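Local coordinates for protein dihydroneopterin triphosphate diphosphatase (Escherichia coli O157:H7, PDB 5U7F) that hydrolyses dihydroneopterin triphosphate to dihydroneopterin monophosphate and pyrophosphate in folate biosynthesis, and probably also cleaves nucleoside triphosphates, dATP above all, at residues P9-V15 against N98-C104; D74-T78 against Q140-F145. One frame throughout, in Å; residues are numbered along the deposited sequence.

Contact 1 (P9-V15 against N98-C104); sequences PVSILVV and NTESWFC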
loop_
_atom_site.group_PDB
_atom_site.type_symbol
_atom_site.label_atom_id
_atom_site.label_comp_id
_atom_site.label_asym_id
_atom_site.label_seq_id
_atom_site.Cartn_x
_atom_site.Cartn_y
_atom_site.Cartn_z
ATOM N N PRO A 9 14.005 -5.670 -0.162
ATOM C CA PRO A 9 13.745 -4.735 0.945
ATOM C C PRO A 9 13.648 -3.256 0.504
ATOM O O PRO A 9 14.061 -2.358 1.225
ATOM C CB PRO A 9 14.938 -4.950 1.848
ATOM C CG PRO A 9 16.035 -5.307 0.910
ATOM C CD PRO A 9 15.420 -6.089 -0.190
ATOM N N VAL A 10 13.121 -3.059 -0.698
ATOM C CA VAL A 10 12.793 -1.751 -1.245
ATOM C C VAL A 10 11.363 -1.887 -1.749
ATOM O O VAL A 10 11.063 -2.754 -2.568
ATOM C CB VAL A 10 13.753 -1.334 -2.380
ATOM C CG1 VAL A 10 13.291 -0.029 -3.049
ATOM C CG2 VAL A 10 15.162 -1.171 -1.862
ATOM N N SER A 11 10.470 -1.076 -1.215
ATOM C CA SER A 11 9.045 -1.249 -1.488
ATOM C C SER A 11 8.338 0.095 -1.702
ATOM O O SER A 11 8.922 1.174 -1.518
ATOM C CB SER A 11 8.400 -2.017 -0.339
ATOM O OG SER A 11 8.279 -1.193 0.811
ATOM N N ILE A 12 7.094 -0.008 -2.129
ATOM C CA ILE A 12 6.212 1.123 -2.304
ATOM C C ILE A 12 4.943 0.893 -1.509
ATOM O O ILE A 12 4.583 -0.244 -1.173
ATOM C CB ILE A 12 5.900 1.402 -3.800
ATOM C CG1 ILE A 12 5.314 0.194 -4.522
ATOM C CG2 ILE A 12 7.167 1.853 -4.524
ATOM C CD1 ILE A 12 3.840 0.009 -4.344
ATOM N N LEU A 13 4.316 2.001 -1.138
ATOM C CA LEU A 13 3.028 2.012 -0.457
ATOM C C LEU A 13 2.132 2.937 -1.260
ATOM O O LEU A 13 2.555 4.037 -1.586
ATOM C CB LEU A 13 3.173 2.515 0.982
ATOM C CG LEU A 13 1.902 2.962 1.712
ATOM C CD1 LEU A 13 1.230 1.745 2.206
ATOM C CD2 LEU A 13 2.236 3.891 2.859
ATOM N N VAL A 14 0.933 2.492 -1.633
ATOM C CA VAL A 14 -0.013 3.366 -2.329
ATOM C C VAL A 14 -1.269 3.509 -1.491
ATOM O O VAL A 14 -2.034 2.552 -1.272
ATOM C CB VAL A 14 -0.380 2.849 -3.738
ATOM C CG1 VAL A 14 -1.364 3.824 -4.403
ATOM C CG2 VAL A 14 0.852 2.665 -4.588
ATOM N N VAL A 15 -1.466 4.701 -0.953
ATOM C CA VAL A 15 -2.670 4.959 -0.193
ATOM C C VAL A 15 -3.770 5.318 -1.164
ATOM O O VAL A 15 -3.741 6.371 -1.828
ATOM C CB VAL A 15 -2.459 6.066 0.866
ATOM C CG1 VAL A 15 -3.698 6.252 1.662
ATOM C CG2 VAL A 15 -1.325 5.685 1.815
ATOM N N ASN A 98 13.391 -2.422 5.944
ATOM C CA ASN A 98 12.715 -2.206 4.670
ATOM C C ASN A 98 12.569 -0.723 4.437
ATOM O O ASN A 98 12.254 0.016 5.356
ATOM C CB ASN A 98 11.339 -2.863 4.615
ATOM C CG ASN A 98 10.669 -2.652 3.245
ATOM O OD1 ASN A 98 10.832 -3.443 2.322
ATOM N ND2 ASN A 98 9.981 -1.535 3.101
ATOM N N THR A 99 12.866 -0.298 3.222
ATOM C CA THR A 99 12.737 1.100 2.845
ATOM C C THR A 99 11.507 1.248 1.924
ATOM O O THR A 99 11.399 0.576 0.901
ATOM C CB THR A 99 13.991 1.611 2.129
ATOM O OG1 THR A 99 15.138 1.444 2.988
ATOM C CG2 THR A 99 13.828 3.064 1.811
ATOM N N GLU A 100 10.622 2.164 2.276
ATOM C CA GLU A 100 9.307 2.271 1.662
ATOM C C GLU A 100 9.054 3.678 1.138
ATOM O O GLU A 100 9.161 4.629 1.912
ATOM C CB GLU A 100 8.238 1.941 2.689
ATOM C CG GLU A 100 6.794 2.051 2.231
ATOM C CD GLU A 100 5.822 1.768 3.392
ATOM O OE1 GLU A 100 5.624 2.651 4.269
ATOM O OE2 GLU A 100 5.266 0.645 3.439
ATOM N N SER A 101 8.685 3.788 -0.132
ATOM C CA SER A 101 8.304 5.086 -0.729
ATOM C C SER A 101 6.797 5.219 -0.897
ATOM O O SER A 101 6.126 4.265 -1.318
ATOM C CB SER A 101 9.023 5.271 -2.078
ATOM O OG SER A 101 10.414 5.312 -1.841
ATOM N N TRP A 102 6.268 6.412 -0.606
ATOM C CA TRP A 102 4.817 6.590 -0.483
ATOM C C TRP A 102 4.233 7.230 -1.732
ATOM O O TRP A 102 4.806 8.169 -2.285
ATOM C CB TRP A 102 4.445 7.473 0.731
ATOM C CG TRP A 102 4.747 6.909 2.063
ATOM C CD1 TRP A 102 5.203 5.641 2.344
ATOM C CD2 TRP A 102 4.660 7.585 3.314
ATOM N NE1 TRP A 102 5.381 5.497 3.685
ATOM C CE2 TRP A 102 5.053 6.672 4.307
ATOM C CE3 TRP A 102 4.294 8.881 3.695
ATOM C CZ2 TRP A 102 5.070 6.997 5.653
ATOM C CZ3 TRP A 102 4.306 9.200 5.034
ATOM C CH2 TRP A 102 4.711 8.264 6.000
ATOM N N PHE A 103 3.067 6.736 -2.122
ATOM C CA PHE A 103 2.254 7.306 -3.206
ATOM C C PHE A 103 0.789 7.432 -2.733
ATOM O O PHE A 103 0.340 6.759 -1.789
ATOM C CB PHE A 103 2.325 6.437 -4.462
ATOM C CG PHE A 103 3.696 6.319 -5.052
ATOM C CD1 PHE A 103 4.630 5.439 -4.514
ATOM C CD2 PHE A 103 4.061 7.094 -6.135
ATOM C CE1 PHE A 103 5.900 5.346 -5.064
ATOM C CE2 PHE A 103 5.340 7.007 -6.687
ATOM C CZ PHE A 103 6.247 6.143 -6.164
ATOM N N CYS A 104 0.033 8.293 -3.407
ATOM C CA CYS A 104 -1.363 8.554 -3.056
ATOM C C CYS A 104 -2.165 8.344 -4.338
ATOM O O CYS A 104 -1.695 8.669 -5.421
ATOM C CB CYS A 104 -1.520 9.982 -2.482
ATOM S SG CYS A 104 -0.099 10.518 -1.432
HETATM O O HOH W 1 16.297 -1.107 1.554
HETATM O O HOH W 2 5.930 -1.119 1.416
HETATM O O HOH W 3 11.126 2.704 -1.605
#

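Contact 2 (D74-T78 against Q140-F145); sequences DCQRT and QAIEQF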
loop_
_atom_site.group_PDB
_atom_site.type_symbol
_atom_site.label_atom_id
_atom_site.label_comp_id
_atom_site.label_asym_id
_atom_site.label_seq_id
_atom_site.Cartn_x
_atom_site.Cartn_y
_atom_site.Cartn_z
ATOM N N ASP A 74 3.161 10.938 -6.395
ATOM C CA ASP A 74 4.342 10.641 -5.600
ATOM C C ASP A 74 4.301 11.601 -4.402
ATOM O O ASP A 74 4.328 12.822 -4.567
ATOM C CB ASP A 74 5.613 10.797 -6.461
ATOM C CG ASP A 74 6.890 10.457 -5.721
ATOM O OD1 ASP A 74 6.917 10.514 -4.462
ATOM O OD2 ASP A 74 7.888 10.156 -6.423
ATOM N N CYS A 75 4.177 11.045 -3.204
ATOM C CA CYS A 75 4.109 11.831 -1.974
ATOM C C CYS A 75 5.450 12.462 -1.562
ATOM O O CYS A 75 5.498 13.225 -0.603
ATOM C CB CYS A 75 3.622 10.950 -0.833
ATOM S SG CYS A 75 1.914 10.402 -0.995
ATOM N N GLN A 76 6.520 12.119 -2.272
ATOM C CA GLN A 76 7.876 12.559 -1.942
ATOM C C GLN A 76 8.188 12.315 -0.469
ATOM O O GLN A 76 8.622 13.215 0.255
ATOM C CB GLN A 76 8.075 14.045 -2.307
ATOM C CG GLN A 76 8.082 14.340 -3.815
ATOM C CD GLN A 76 8.616 15.743 -4.133
ATOM O OE1 GLN A 76 8.980 16.498 -3.230
ATOM N NE2 GLN A 76 8.668 16.090 -5.418
ATOM N N ARG A 77 7.961 11.073 -0.042
ATOM C CA ARG A 77 8.350 10.608 1.277
ATOM C C ARG A 77 8.854 9.169 1.190
ATOM O O ARG A 77 8.300 8.340 0.459
ATOM C CB ARG A 77 7.182 10.718 2.260
ATOM C CG ARG A 77 6.815 12.190 2.573
ATOM C CD ARG A 77 6.572 12.457 4.053
ATOM N NE ARG A 77 7.592 11.833 4.890
ATOM C CZ ARG A 77 7.395 11.404 6.134
ATOM N NH1 ARG A 77 6.204 11.526 6.711
ATOM N NH2 ARG A 77 8.398 10.848 6.804
ATOM N N THR A 78 9.928 8.911 1.928
ATOM C CA THR A 78 10.526 7.582 2.056
ATOM C C THR A 78 10.834 7.369 3.537
ATOM O O THR A 78 11.414 8.248 4.194
ATOM C CB THR A 78 11.823 7.444 1.224
ATOM O OG1 THR A 78 11.524 7.477 -0.169
ATOM C CG2 THR A 78 12.532 6.142 1.502
ATOM N N GLN A 140 0.938 6.495 9.284
ATOM C CA GLN A 140 1.436 7.857 9.131
ATOM C C GLN A 140 1.069 8.433 7.752
ATOM O O GLN A 140 0.724 9.609 7.623
ATOM C CB GLN A 140 2.950 7.897 9.347
ATOM C CG GLN A 140 3.525 9.314 9.397
ATOM C CD GLN A 140 5.034 9.364 9.733
ATOM O OE1 GLN A 140 5.766 10.198 9.201
ATOM N NE2 GLN A 140 5.470 8.502 10.629
ATOM N N ALA A 141 1.105 7.599 6.719
ATOM C CA ALA A 141 0.796 8.059 5.378
ATOM C C ALA A 141 -0.684 8.447 5.284
ATOM O O ALA A 141 -1.007 9.466 4.702
ATOM C CB ALA A 141 1.152 6.999 4.346
ATOM N N ILE A 142 -1.558 7.646 5.877
ATOM C CA ILE A 142 -2.994 7.963 5.887
ATOM C C ILE A 142 -3.187 9.312 6.604
ATOM O O ILE A 142 -3.896 10.208 6.118
ATOM C CB ILE A 142 -3.803 6.829 6.557
ATOM C CG1 ILE A 142 -3.760 5.579 5.682
ATOM C CG2 ILE A 142 -5.300 7.252 6.786
ATOM C CD1 ILE A 142 -4.320 4.323 6.382
ATOM N N GLU A 143 -2.518 9.478 7.736
ATOM C CA GLU A 143 -2.685 10.685 8.550
ATOM C C GLU A 143 -2.221 11.923 7.811
ATOM O O GLU A 143 -2.900 12.968 7.817
ATOM C CB GLU A 143 -1.949 10.568 9.883
ATOM C CG GLU A 143 -2.560 9.510 10.825
ATOM C CD GLU A 143 -1.783 9.265 12.125
ATOM O OE1 GLU A 143 -0.537 9.406 12.158
ATOM O OE2 GLU A 143 -2.433 8.889 13.130
ATOM N N GLN A 144 -1.105 11.812 7.120
ATOM C CA GLN A 144 -0.510 12.991 6.528
ATOM C C GLN A 144 -1.053 13.336 5.147
ATOM O O GLN A 144 -0.969 14.497 4.739
ATOM C CB GLN A 144 1.012 12.815 6.482
ATOM C CG GLN A 144 1.611 12.790 7.870
ATOM C CD GLN A 144 3.134 12.676 7.843
ATOM O OE1 GLN A 144 3.723 12.343 6.809
ATOM N NE2 GLN A 144 3.775 12.957 8.981
ATOM N N PHE A 145 -1.619 12.369 4.420
ATOM C CA PHE A 145 -1.997 12.622 3.033
ATOM C C PHE A 145 -3.469 12.400 2.732
ATOM O O PHE A 145 -3.940 12.805 1.678
ATOM C CB PHE A 145 -1.139 11.769 2.101
ATOM C CG PHE A 145 0.293 12.235 2.020
ATOM C CD1 PHE A 145 0.676 13.213 1.102
ATOM C CD2 PHE A 145 1.241 11.740 2.884
ATOM C CE1 PHE A 145 1.997 13.666 1.045
ATOM C CE2 PHE A 145 2.558 12.181 2.822
ATOM C CZ PHE A 145 2.931 13.145 1.912
HETATM O O HOH W 4 8.502 9.396 9.238
#

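Contact 1 (P9-V15 against N98-C104)
Leu13 and Trp102 lie side by side on one face of a pair of parallel strands in the central mixed sheet of the Nudix fold. With CG swung anti to the backbone N (chi1 163°), Leu13 sets its CD2 over one face of the indole, 3.5 Å from Trp102 CD1, a CH-pi contact above the five-membered ring. The indole is held from within its own strand as well: Trp102 NE1 donates to Glu100 OE1 at 2.9 Å, on the anti side, though tilted 31° out of the carboxylate plane, and Glu100 OE1 also bonds to Ser137. On the other face Ile12 CG2 meets Phe103 CE1 at 3.8 Å, and Val14 CG2 packs on Phe103 CB, which completes the tightly packed, apolar end. Six backbone hydrogen bonds run the length of the pair, Phe103 N to Leu13 O among the shortest at 2.8 Å. Toward Pro9 and Asn98 the contact turns polar and wet. Asn98 ND2 donates a hydrogen bond to Ser11 OG at 2.9 Å, with the hydroxyl close to its amide plane; one water donates to Ile12 O and Glu100 OE2, another joins Pro9 O to Thr99 OG1, and a third bridges Ser11 O and Ser101 OG, Ser101 OG being also hydrogen-bonded to Thr78. Residues 10-15 are flanked on their other side by strand 36-42, and residues 98-104 by strand 72-82. Helix 49-61 packs against Ile12, Val14 and Phe103, while helix 136-147 lies against Leu13 and Trp102 on the opposite face.

Contact 2 (D74-T78 against Q140-F145)
Gln140 OE1 is gripped from two directions, by Arg77 NH1 at 2.9 Å and by a water that donates to it and in turn accepts from Arg77 NH2. This clasp joins an outermost strand of the Nudix sheet, 72-82, to the C-terminal helix 136-147 packed over it. The bond from Arg77 NH1 is nearly straight (166° at the hydrogen), and Gln140 OE1 lies close to the guanidinium plane, at its edge. The two side chains meet at about a right angle, their flat groups turned 38° apart. One helical turn further on, Gln144 OE1 comes to the same Arg77 NH1 at the same edge; that bond is short but strongly bent, and weak. Arg77 is bent at chi2 and chi3, which carries its guanidinium across to the two glutamines, whereas both of their chains run out extended. The Gln140 oxygen and a water thus hold the guanidinium by its edge at this partly exposed margin, with a weaker contribution from Gln144, and the Arg77 side chain also touches Trp102 of strand 97-107.

Below the polar clasp the contact is apolar. Arg77 CG approaches the edge of the Phe145 ring, 4.1 Å from Phe145 CZ, and Cys75 fills one face. Cys75 CB makes a CH-pi contact over the ring, 3.6 Å from Phe145 CZ. Behind it, Asp74 OD1 accepts from Gln76 N at 2.7 Å, an Asx turn that spans Cys75. Cys75 SG, disulfide-bonded to Cys104, stands over the ring centre in a sulfur-aromatic contact, 3.8 Å from the centroid and 12° off the ring normal.

How the contacts relate
Contacts 1 and 2 have centres about 9 Å apart and interleave along the chain: 9-15, 74-78, 98-104, then 140-145. Strands 72-82 and 97-107 follow each other in sequence and are antiparallel neighbours in the mixed sheet, which places the strand of contact 2 at its margin and the parallel pair of contact 1 further in. The two contacts are joined directly by the Cys75-Cys104 disulfide and a probable hydrogen bond between Thr78 and Ser101. Helix 136-147, tied to the marginal strand in contact 2, also covers one face of contact 1; the other face meets helix 49-61, which bears cobalt ligands Glu56 and Glu60. The sheet thus separates the C-terminal helix from the metal site.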